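Local coordinates for protein alanine racemase (Enterococcus faecalis, PDB 3E5P) that is a pyridoxal-5'-phosphate enzyme of the alanine racemase family, built from an N-terminal alpha/beta barrel and a C-terminal domain rich in beta strands, at residues Tyr201-Asn206 with Met220-Val225; Leu35-Lys40 with Thr61-Ala66; Asp101-Val106 with Arg128-Val133. The protein carries 1 engineered substitution. One frame throughout, in Å; residues are numbered along the deposited sequence.

Interaction 1: Tyr201-Asn206 with Met220-Val225. With PLP (pyridoxal-5'-phosphate), chain J.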
loop_
_atom_site.group_PDB
_atom_site.type_symbol
_atom_site.label_atom_id
_atom_site.label_comp_id
_atom_site.label_asym_id
_atom_site.label_seq_id
_atom_site.Cartn_x
_atom_site.Cartn_y
_atom_site.Cartn_z
ATOM N N TYR C 201 -3.414 -26.382 -22.813
ATOM C CA TYR C 201 -3.515 -26.008 -21.402
ATOM C C TYR C 201 -4.931 -25.986 -20.862
ATOM O O TYR C 201 -5.706 -25.085 -21.174
ATOM C CB TYR C 201 -2.903 -24.625 -21.173
ATOM C CG TYR C 201 -1.399 -24.572 -21.273
ATOM C CD1 TYR C 201 -0.766 -23.564 -21.998
ATOM C CD2 TYR C 201 -0.609 -25.520 -20.639
ATOM C CE1 TYR C 201 0.617 -23.506 -22.084
ATOM C CE2 TYR C 201 0.767 -25.474 -20.719
ATOM C CZ TYR C 201 1.376 -24.468 -21.440
ATOM O OH TYR C 201 2.749 -24.430 -21.511
ATOM N N VAL C 202 -5.264 -26.983 -20.053
ATOM C CA VAL C 202 -6.577 -27.058 -19.430
ATOM C C VAL C 202 -6.314 -26.937 -17.931
ATOM O O VAL C 202 -5.886 -27.899 -17.275
ATOM C CB VAL C 202 -7.271 -28.387 -19.755
ATOM C CG1 VAL C 202 -8.544 -28.528 -18.924
ATOM C CG2 VAL C 202 -7.612 -28.428 -21.230
ATOM N N HIS C 203 -6.563 -25.741 -17.400
ATOM C CA HIS C 203 -6.295 -25.448 -15.993
ATOM C C HIS C 203 -7.470 -24.988 -15.136
ATOM O O HIS C 203 -8.361 -24.281 -15.604
ATOM C CB HIS C 203 -5.170 -24.411 -15.902
ATOM C CG HIS C 203 -5.286 -23.288 -16.887
ATOM N ND1 HIS C 203 -5.328 -21.964 -16.506
ATOM C CD2 HIS C 203 -5.296 -23.288 -18.245
ATOM C CE1 HIS C 203 -5.352 -21.197 -17.584
ATOM N NE2 HIS C 203 -5.332 -21.975 -18.652
ATOM N N VAL C 204 -7.458 -25.378 -13.866
ATOM C CA VAL C 204 -8.526 -24.979 -12.968
ATOM C C VAL C 204 -8.040 -24.776 -11.537
ATOM O O VAL C 204 -8.736 -24.176 -10.723
ATOM C CB VAL C 204 -9.653 -26.038 -12.948
ATOM C CG1 VAL C 204 -10.162 -26.290 -14.360
ATOM C CG2 VAL C 204 -9.144 -27.340 -12.334
ATOM N N SER C 205 -6.837 -25.253 -11.238
ATOM C CA SER C 205 -6.309 -25.183 -9.883
ATOM C C SER C 205 -5.459 -23.996 -9.467
ATOM O O SER C 205 -4.669 -23.453 -10.241
ATOM C CB SER C 205 -5.523 -26.459 -9.573
ATOM O OG SER C 205 -6.329 -27.608 -9.747
ATOM N N ASN C 206 -5.639 -23.620 -8.207
ATOM C CA ASN C 206 -4.893 -22.544 -7.572
ATOM C C ASN C 206 -4.175 -23.249 -6.409
ATOM O O ASN C 206 -4.212 -24.485 -6.334
ATOM C CB ASN C 206 -5.848 -21.455 -7.062
ATOM C CG ASN C 206 -6.912 -21.998 -6.114
ATOM O OD1 ASN C 206 -7.782 -21.256 -5.661
ATOM N ND2 ASN C 206 -6.843 -23.293 -5.809
ATOM N N MET C 220 -2.456 -28.284 -16.048
ATOM C CA MET C 220 -1.640 -27.126 -15.682
ATOM C C MET C 220 -2.210 -26.418 -14.455
ATOM O O MET C 220 -3.400 -26.116 -14.420
ATOM C CB MET C 220 -1.576 -26.136 -16.852
ATOM C CG MET C 220 -0.648 -24.947 -16.622
ATOM S SD MET C 220 -1.515 -23.366 -16.471
ATOM C CE MET C 220 -1.822 -23.373 -14.788
ATOM N N ILE C 221 -1.384 -26.147 -13.450
ATOM C CA ILE C 221 -1.901 -25.461 -12.267
ATOM C C ILE C 221 -1.317 -24.064 -12.067
ATOM O O ILE C 221 -0.124 -23.829 -12.313
ATOM C CB ILE C 221 -1.677 -26.277 -10.989
ATOM C CG1 ILE C 221 -0.207 -26.217 -10.580
ATOM C CG2 ILE C 221 -2.145 -27.717 -11.219
ATOM C CD1 ILE C 221 0.052 -26.701 -9.170
ATOM N N ARG C 222 -2.177 -23.130 -11.657
ATOM C CA ARG C 222 -1.762 -21.753 -11.422
ATOM C C ARG C 222 -1.443 -21.652 -9.936
ATOM O O ARG C 222 -2.339 -21.462 -9.108
ATOM C CB ARG C 222 -2.885 -20.769 -11.796
ATOM C CG ARG C 222 -3.457 -20.932 -13.219
ATOM C CD ARG C 222 -4.604 -19.950 -13.507
ATOM N NE ARG C 222 -5.746 -20.155 -12.621
ATOM C CZ ARG C 222 -6.726 -21.026 -12.844
ATOM N NH1 ARG C 222 -6.715 -21.779 -13.943
ATOM N NH2 ARG C 222 -7.713 -21.154 -11.961
ATOM N N TYR C 223 -0.155 -21.778 -9.617
ATOM C CA TYR C 223 0.339 -21.748 -8.246
ATOM C C TYR C 223 0.655 -20.344 -7.749
ATOM O O TYR C 223 1.564 -19.674 -8.252
ATOM C CB TYR C 223 1.592 -22.611 -8.138
ATOM C CG TYR C 223 1.696 -23.402 -6.856
ATOM C CD1 TYR C 223 2.922 -23.590 -6.230
ATOM C CD2 TYR C 223 0.566 -23.981 -6.277
ATOM C CE1 TYR C 223 3.019 -24.325 -5.058
ATOM C CE2 TYR C 223 0.661 -24.723 -5.109
ATOM C CZ TYR C 223 1.886 -24.884 -4.507
ATOM O OH TYR C 223 1.980 -25.596 -3.334
ATOM N N GLY C 224 -0.094 -19.917 -6.736
ATOM C CA GLY C 224 0.091 -18.600 -6.160
ATOM C C GLY C 224 0.691 -18.569 -4.765
ATOM O O GLY C 224 1.819 -19.013 -4.568
ATOM N N VAL C 225 -0.070 -18.036 -3.807
ATOM C CA VAL C 225 0.367 -17.887 -2.415
ATOM C C VAL C 225 1.218 -18.999 -1.833
ATOM O O VAL C 225 2.197 -18.735 -1.139
ATOM C CB VAL C 225 -0.822 -17.701 -1.462
ATOM C CG1 VAL C 225 -1.295 -16.267 -1.506
ATOM C CG2 VAL C 225 -1.944 -18.667 -1.831
HETATM N N1 PLP J . -5.850 -18.009 -10.521
HETATM C C2 PLP J . -6.377 -16.779 -10.585
HETATM C C2A PLP J . -7.411 -16.584 -11.620
HETATM C C3 PLP J . -5.955 -15.762 -9.739
HETATM O O3 PLP J . -6.792 -14.741 -9.552
HETATM C C4 PLP J . -4.954 -15.945 -8.773
HETATM C C4A PLP J . -3.898 -14.847 -8.593
HETATM O O4A PLP J . -3.972 -13.628 -8.432
HETATM C C5 PLP J . -4.476 -17.267 -8.707
HETATM C C6 PLP J . -4.905 -18.242 -9.597
HETATM C C5A PLP J . -3.694 -17.820 -7.570
HETATM O O4P PLP J . -4.481 -18.361 -6.574
HETATM P P PLP J . -3.808 -18.473 -5.190
HETATM O O1P PLP J . -2.986 -19.624 -5.228
HETATM O O2P PLP J . -4.681 -18.814 -4.116
HETATM O O3P PLP J . -3.063 -17.259 -4.931
#

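Interaction 2: Leu35-Lys40 with Thr61-Ala66. With PLP (pyridoxal-5'-phosphate), chain J.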
loop_
_atom_site.group_PDB
_atom_site.type_symbol
_atom_site.label_atom_id
_atom_site.label_comp_id
_atom_site.label_asym_id
_atom_site.label_seq_id
_atom_site.Cartn_x
_atom_site.Cartn_y
_atom_site.Cartn_z
ATOM N N LEU C 35 3.417 -26.484 -14.194
ATOM C CA LEU C 35 3.308 -25.603 -13.043
ATOM C C LEU C 35 3.542 -24.177 -13.501
ATOM O O LEU C 35 4.640 -23.821 -13.928
ATOM C CB LEU C 35 4.360 -25.981 -11.991
ATOM C CG LEU C 35 4.342 -25.393 -10.571
ATOM C CD1 LEU C 35 4.091 -23.894 -10.608
ATOM C CD2 LEU C 35 3.280 -26.079 -9.756
ATOM N N PHE C 36 2.504 -23.359 -13.430
ATOM C CA PHE C 36 2.648 -21.960 -13.807
ATOM C C PHE C 36 2.711 -21.151 -12.515
ATOM O O PHE C 36 1.857 -21.298 -11.643
ATOM C CB PHE C 36 1.461 -21.513 -14.668
ATOM C CG PHE C 36 1.679 -21.692 -16.143
ATOM C CD1 PHE C 36 2.149 -22.891 -16.652
ATOM C CD2 PHE C 36 1.413 -20.654 -17.025
ATOM C CE1 PHE C 36 2.357 -23.060 -18.025
ATOM C CE2 PHE C 36 1.619 -20.813 -18.403
ATOM C CZ PHE C 36 2.093 -22.024 -18.899
ATOM N N ALA C 37 3.738 -20.323 -12.380
ATOM C CA ALA C 37 3.888 -19.503 -11.187
ATOM C C ALA C 37 3.163 -18.180 -11.392
ATOM O O ALA C 37 3.502 -17.419 -12.303
ATOM C CB ALA C 37 5.365 -19.254 -10.899
ATOM N N VAL C 38 2.153 -17.912 -10.569
ATOM C CA VAL C 38 1.428 -16.653 -10.694
ATOM C C VAL C 38 2.138 -15.639 -9.801
ATOM O O VAL C 38 2.246 -15.829 -8.591
ATOM C CB VAL C 38 -0.061 -16.804 -10.289
ATOM C CG1 VAL C 38 -0.179 -17.612 -9.043
ATOM C CG2 VAL C 38 -0.688 -15.449 -10.069
ATOM N N VAL C 39 2.834 -14.473 -10.412
ATOM C CA VAL C 39 3.566 -13.466 -9.665
ATOM C C VAL C 39 2.955 -12.083 -9.789
ATOM O O VAL C 39 3.675 -11.078 -9.861
ATOM C CB VAL C 39 5.043 -13.407 -10.126
ATOM C CG1 VAL C 39 5.720 -14.742 -9.845
ATOM C CG2 VAL C 39 5.122 -13.066 -11.616
ATOM N N LYS C 40 1.628 -12.023 -9.811
ATOM C CA LYS C 40 0.920 -10.754 -9.938
ATOM C C LYS C 40 1.157 -9.863 -8.722
ATOM O O LYS C 40 1.605 -10.332 -7.676
ATOM C CB LYS C 40 -0.579 -10.993 -10.132
ATOM C CG LYS C 40 -1.216 -11.851 -9.050
ATOM C CD LYS C 40 -2.728 -11.896 -9.202
ATOM C CE LYS C 40 -3.360 -12.808 -8.162
ATOM N NZ LYS C 40 -2.974 -14.231 -8.365
ATOM N N THR C 61 7.128 -23.665 -15.530
ATOM C CA THR C 61 7.351 -23.533 -16.962
ATOM C C THR C 61 6.427 -22.488 -17.589
ATOM O O THR C 61 6.269 -22.431 -18.804
ATOM C CB THR C 61 7.146 -24.876 -17.664
ATOM O OG1 THR C 61 5.767 -25.254 -17.590
ATOM C CG2 THR C 61 7.991 -25.939 -16.986
ATOM N N GLY C 62 5.819 -21.663 -16.744
ATOM C CA GLY C 62 4.930 -20.624 -17.224
ATOM C C GLY C 62 4.656 -19.624 -16.120
ATOM O O GLY C 62 4.991 -19.883 -14.965
ATOM N N PHE C 63 4.047 -18.490 -16.466
ATOM C CA PHE C 63 3.738 -17.466 -15.482
ATOM C C PHE C 63 2.341 -16.883 -15.638
ATOM O O PHE C 63 1.827 -16.771 -16.748
ATOM C CB PHE C 63 4.760 -16.337 -15.550
ATOM C CG PHE C 63 6.158 -16.783 -15.286
ATOM C CD1 PHE C 63 6.969 -17.219 -16.323
ATOM C CD2 PHE C 63 6.657 -16.805 -13.986
ATOM C CE1 PHE C 63 8.260 -17.676 -16.075
ATOM C CE2 PHE C 63 7.945 -17.261 -13.726
ATOM C CZ PHE C 63 8.749 -17.698 -14.778
ATOM N N CYS C 64 1.740 -16.515 -14.506
ATOM C CA CYS C 64 0.406 -15.926 -14.463
ATOM C C CYS C 64 0.477 -14.532 -13.879
ATOM O O CYS C 64 0.870 -14.344 -12.723
ATOM C CB CYS C 64 -0.522 -16.766 -13.604
ATOM S SG CYS C 64 -0.971 -18.299 -14.367
ATOM N N VAL C 65 0.075 -13.560 -14.687
ATOM C CA VAL C 65 0.106 -12.169 -14.285
ATOM C C VAL C 65 -1.305 -11.601 -14.369
ATOM O O VAL C 65 -2.188 -12.221 -14.967
ATOM C CB VAL C 65 1.053 -11.401 -15.209
ATOM C CG1 VAL C 65 0.259 -10.565 -16.211
ATOM C CG2 VAL C 65 2.007 -10.590 -14.394
ATOM N N ALA C 66 -1.511 -10.422 -13.782
ATOM C CA ALA C 66 -2.821 -9.783 -13.767
ATOM C C ALA C 66 -2.960 -8.578 -14.700
ATOM O O ALA C 66 -4.065 -8.220 -15.102
ATOM C CB ALA C 66 -3.157 -9.367 -12.354
HETATM N N1 PLP J . -5.850 -18.009 -10.521
HETATM C C2 PLP J . -6.377 -16.779 -10.585
HETATM C C2A PLP J . -7.411 -16.584 -11.620
HETATM C C3 PLP J . -5.955 -15.762 -9.739
HETATM O O3 PLP J . -6.792 -14.741 -9.552
HETATM C C4 PLP J . -4.954 -15.945 -8.773
HETATM C C4A PLP J . -3.898 -14.847 -8.593
HETATM O O4A PLP J . -3.972 -13.628 -8.432
HETATM C C5 PLP J . -4.476 -17.267 -8.707
HETATM C C6 PLP J . -4.905 -18.242 -9.597
HETATM C C5A PLP J . -3.694 -17.820 -7.570
HETATM O O4P PLP J . -4.481 -18.361 -6.574
HETATM P P PLP J . -3.808 -18.473 -5.190
HETATM O O1P PLP J . -2.986 -19.624 -5.228
HETATM O O2P PLP J . -4.681 -18.814 -4.116
HETATM O O3P PLP J . -3.063 -17.259 -4.931
#

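Interaction 3: Asp101-Val106 with Arg128-Val133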
loop_
_atom_site.group_PDB
_atom_site.type_symbol
_atom_site.label_atom_id
_atom_site.label_comp_id
_atom_site.label_asym_id
_atom_site.label_seq_id
_atom_site.Cartn_x
_atom_site.Cartn_y
_atom_site.Cartn_z
ATOM N N ASP C 101 4.234 -11.378 -27.478
ATOM C CA ASP C 101 3.714 -12.746 -27.566
ATOM C C ASP C 101 3.217 -13.190 -26.195
ATOM O O ASP C 101 3.739 -14.139 -25.609
ATOM C CB ASP C 101 4.798 -13.717 -28.060
ATOM C CG ASP C 101 4.256 -15.132 -28.299
ATOM O OD1 ASP C 101 5.039 -16.022 -28.717
ATOM O OD2 ASP C 101 3.043 -15.359 -28.072
ATOM N N LEU C 102 2.209 -12.487 -25.693
ATOM C CA LEU C 102 1.616 -12.767 -24.395
ATOM C C LEU C 102 0.318 -13.507 -24.606
ATOM O O LEU C 102 -0.327 -13.337 -25.631
ATOM C CB LEU C 102 1.308 -11.459 -23.679
ATOM C CG LEU C 102 2.457 -10.471 -23.604
ATOM C CD1 LEU C 102 1.985 -9.189 -22.950
ATOM C CD2 LEU C 102 3.582 -11.100 -22.832
ATOM N N SER C 103 -0.073 -14.312 -23.630
ATOM C CA SER C 103 -1.321 -15.063 -23.722
ATOM C C SER C 103 -2.404 -14.349 -22.905
ATOM O O SER C 103 -2.206 -14.088 -21.716
ATOM C CB SER C 103 -1.124 -16.473 -23.169
ATOM O OG SER C 103 0.020 -17.090 -23.714
ATOM N N VAL C 104 -3.542 -14.043 -23.530
ATOM C CA VAL C 104 -4.641 -13.363 -22.826
ATOM C C VAL C 104 -5.857 -14.242 -22.591
ATOM O O VAL C 104 -6.097 -15.209 -23.329
ATOM C CB VAL C 104 -5.156 -12.121 -23.584
ATOM C CG1 VAL C 104 -4.100 -11.059 -23.607
ATOM C CG2 VAL C 104 -5.579 -12.506 -24.989
ATOM N N THR C 105 -6.628 -13.900 -21.564
ATOM C CA THR C 105 -7.824 -14.662 -21.277
ATOM C C THR C 105 -8.957 -13.933 -21.983
ATOM O O THR C 105 -8.946 -12.707 -22.090
ATOM C CB THR C 105 -8.110 -14.767 -19.752
ATOM O OG1 THR C 105 -8.927 -13.677 -19.324
ATOM C CG2 THR C 105 -6.824 -14.723 -18.976
ATOM N N VAL C 106 -9.917 -14.696 -22.488
ATOM C CA VAL C 106 -11.060 -14.129 -23.184
ATOM C C VAL C 106 -12.314 -14.537 -22.427
ATOM O O VAL C 106 -12.428 -15.679 -21.973
ATOM C CB VAL C 106 -11.143 -14.648 -24.636
ATOM C CG1 VAL C 106 -12.359 -14.062 -25.328
ATOM C CG2 VAL C 106 -9.872 -14.280 -25.387
ATOM N N ARG C 128 -2.390 -15.840 -28.791
ATOM C CA ARG C 128 -2.635 -16.965 -27.881
ATOM C C ARG C 128 -3.730 -16.576 -26.897
ATOM O O ARG C 128 -3.508 -15.734 -26.026
ATOM C CB ARG C 128 -1.388 -17.303 -27.066
ATOM C CG ARG C 128 -0.121 -17.598 -27.834
ATOM C CD ARG C 128 1.025 -17.685 -26.837
ATOM N NE ARG C 128 2.276 -18.122 -27.432
ATOM C CZ ARG C 128 3.399 -18.309 -26.744
ATOM N NH1 ARG C 128 3.422 -18.094 -25.432
ATOM N NH2 ARG C 128 4.504 -18.707 -27.367
ATOM N N VAL C 129 -4.898 -17.195 -27.020
ATOM C CA VAL C 129 -5.993 -16.872 -26.121
ATOM C C VAL C 129 -6.457 -18.048 -25.266
ATOM O O VAL C 129 -6.549 -19.178 -25.738
ATOM C CB VAL C 129 -7.210 -16.323 -26.904
ATOM C CG1 VAL C 129 -6.725 -15.484 -28.080
ATOM C CG2 VAL C 129 -8.099 -17.466 -27.375
ATOM N N HIS C 130 -6.728 -17.774 -23.995
ATOM C CA HIS C 130 -7.237 -18.793 -23.076
ATOM C C HIS C 130 -8.663 -18.356 -22.756
ATOM O O HIS C 130 -8.878 -17.246 -22.283
ATOM C CB HIS C 130 -6.421 -18.852 -21.769
ATOM C CG HIS C 130 -5.052 -19.439 -21.925
ATOM N ND1 HIS C 130 -4.504 -20.304 -20.997
ATOM C CD2 HIS C 130 -4.107 -19.267 -22.883
ATOM C CE1 HIS C 130 -3.285 -20.640 -21.379
ATOM N NE2 HIS C 130 -3.019 -20.025 -22.520
ATOM N N LEU C 131 -9.635 -19.211 -23.023
ATOM C CA LEU C 131 -11.025 -18.862 -22.757
ATOM C C LEU C 131 -11.400 -19.213 -21.326
ATOM O O LEU C 131 -11.127 -20.317 -20.855
ATOM C CB LEU C 131 -11.947 -19.602 -23.730
ATOM C CG LEU C 131 -11.685 -19.335 -25.217
ATOM C CD1 LEU C 131 -12.637 -20.170 -26.083
ATOM C CD2 LEU C 131 -11.867 -17.852 -25.503
ATOM N N LYS C 132 -12.009 -18.271 -20.617
ATOM C CA LYS C 132 -12.402 -18.557 -19.252
ATOM C C LYS C 132 -13.886 -18.846 -19.160
ATOM O O LYS C 132 -14.720 -18.094 -19.660
ATOM C CB LYS C 132 -12.059 -17.395 -18.315
ATOM C CG LYS C 132 -12.260 -17.744 -16.833
ATOM C CD LYS C 132 -12.015 -16.561 -15.917
ATOM C CE LYS C 132 -12.325 -16.924 -14.475
ATOM N NZ LYS C 132 -12.261 -15.749 -13.553
ATOM N N VAL C 133 -14.216 -19.960 -18.530
ATOM C CA VAL C 133 -15.610 -20.312 -18.344
ATOM C C VAL C 133 -15.885 -20.105 -16.851
ATOM O O VAL C 133 -15.154 -20.623 -15.998
ATOM C CB VAL C 133 -15.874 -21.768 -18.811
ATOM C CG1 VAL C 133 -14.649 -22.621 -18.564
ATOM C CG2 VAL C 133 -17.081 -22.330 -18.111
HETATM O O HOH W 1 2.791 -16.217 -23.633
#

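Interaction 1: Tyr201-Asn206 with Met220-Val225
Arg-222 is the hub of this contact, its guanidinium lying between the imidazole of His-203 and the pyridine nitrogen of PLP. NH1 donates to His-203 ND1 at 2.9 Å, a bond that lies in the guanidinium plane but meets the imidazole 28° out of its own plane. The two flat groups stand 60° apart, so they meet through this bond rather than by stacking. The arginine chain bends at chi3 (-62°), which swings NE round to donate to PLP N1 at 3.0 Å. NH2 is held by Thr-168 O and His-169 ND1, so bonds from all three nitrogens fix the rotation of the group. Ser-205 O sits over one guanidinium face, 4.0 Å above its plane, and also accepts the backbone N of Arg-222. With an arginine facing it, N1 of the cofactor is probably unprotonated.

Met-220 fills the other end. The bend at chi2 lays SD over one face of the His-203 ring, 4.1 Å from the centroid, and chi3 turns CE to 3.7 Å from His-203 CB. Nearer the backbone, Met-220 CB touches Tyr-201 CD2 at 4.0 Å, and SD stands obliquely to that ring in a looser Met-aromatic contact. His-203 is thus held at ND1 by Arg-222, on a face by sulfur and at NE2 by a hydrogen bond to His-130.

Beyond the strand, Val-225 N donates to PLP O3P at 3.3 Å, while Asn-206 is the N-cap of helix 207-212. Strand 201-205, helix 207-212 and strand 220-223 form a beta-alpha-beta unit, and these are the last two strands of the parallel eight-stranded TIM barrel, whose C-terminal strand ends carry the cofactor, as in other fold-type III PLP enzymes.

Interaction 2: Leu35-Lys40 with Thr61-Ala66
Phe-36 lies flat against Gly-62, and the pair makes a CH-pi contact. Gly-62 CA sits over the middle of the Phe-36 ring, 3.3 Å from the centroid and only 3° off the ring normal, while Cys-64 SG lies at the ring's edge.

Backbone bonding is that of parallel strands: Thr-61 N to Leu-35 O, Ala-37 N to Gly-62 O at 2.9 Å, Cys-64 N to Ala-37 O at 3.0 Å, and a weak, bent bond from Val-39 N to Cys-64 O.

Apolar packing falls on two faces. Val-38 CB presses on Cys-64 CB at 3.3 Å on the Phe-36 side, whereas Ala-37 CB meets Phe-63 CD2 at 4.1 Å on the side covered by helix 48-58. With Val-38 CG2 anti to the backbone N, that methyl is placed 3.6 Å from PLP C4A.

Lys-40, its CB resting on Ala-66 CB at 3.8 Å, runs extended until a bend at chi4 brings NZ to PLP C4A. The modelled bond lengths there are too short to trust, but a lysine joined at C4A is consistent with a Schiff base, so this residue, just past the end of strand 35-38, probably anchors the cofactor by its aldehyde carbon.

Interaction 3: Asp101-Val106 with Arg128-Val133
Val-106 packs side by side with Leu-131, its CB 3.4 Å from Leu-131 CD2, and sends CG2 across to Val-129 CB at 3.7 Å. Val-104 and Val-106 meet Trp-111 of helix 109-116 on this apolar face. Four backbone bonds tie this tight part together, from Val-104 N to Arg-128 O through to Lys-132 N to Val-106 O; the shortest, His-130 N to Val-104 O, is 2.7 Å. On the other face Thr-105 stands beside His-130, whose NE2 bonds to Glu-164 OE1.

The pair is two neighbouring strands of the TIM barrel, joined through helix 109-116 as a beta-alpha-beta unit, and it starts just after helix 94-99, which ends in a Schellman motif with Asp-101 as its C-prime residue.

Packing gives way to charge and water at this partly exposed end. Asp-101, with CG anti to the backbone N (chi1 -174°), sets OD2 over one face of the Arg-128 guanidinium, 2.9 Å from NE. Because OD2 lies well out of the guanidinium plane, no N-H points at it and the salt bridge rests on charge; the carboxylate is turned 71° to that plane. A water donates to Asp-101 O and to Ser-103 OG, itself also hydrogen-bonded to Glu-164 OE1, and takes a weak bond from Arg-128 NH1.

All three interactions join neighbouring strands of one closed barrel, yet each has its own chemistry. Interactions 1 and 2 are buried, apart from Thr-61 at the start of the second, and adjoin directly, since strand 34-38 pairs with strand 220-223 to close the barrel, with Phe-36 N bonding to Ile-221 O at 2.9 Å. They share PLP: interaction 1 holds it by hydrogen bonds at its nitrogen and phosphate, interaction 2 through a lysine modelled as joined to it, probably as a Schiff base. Interaction 3 meets interaction 1 through the His-130 and His-203 hydrogen bond. Its Lys-132 end approaches PLP; at its partly exposed Asp-101 end a salt bridge and a water take over from apolar packing.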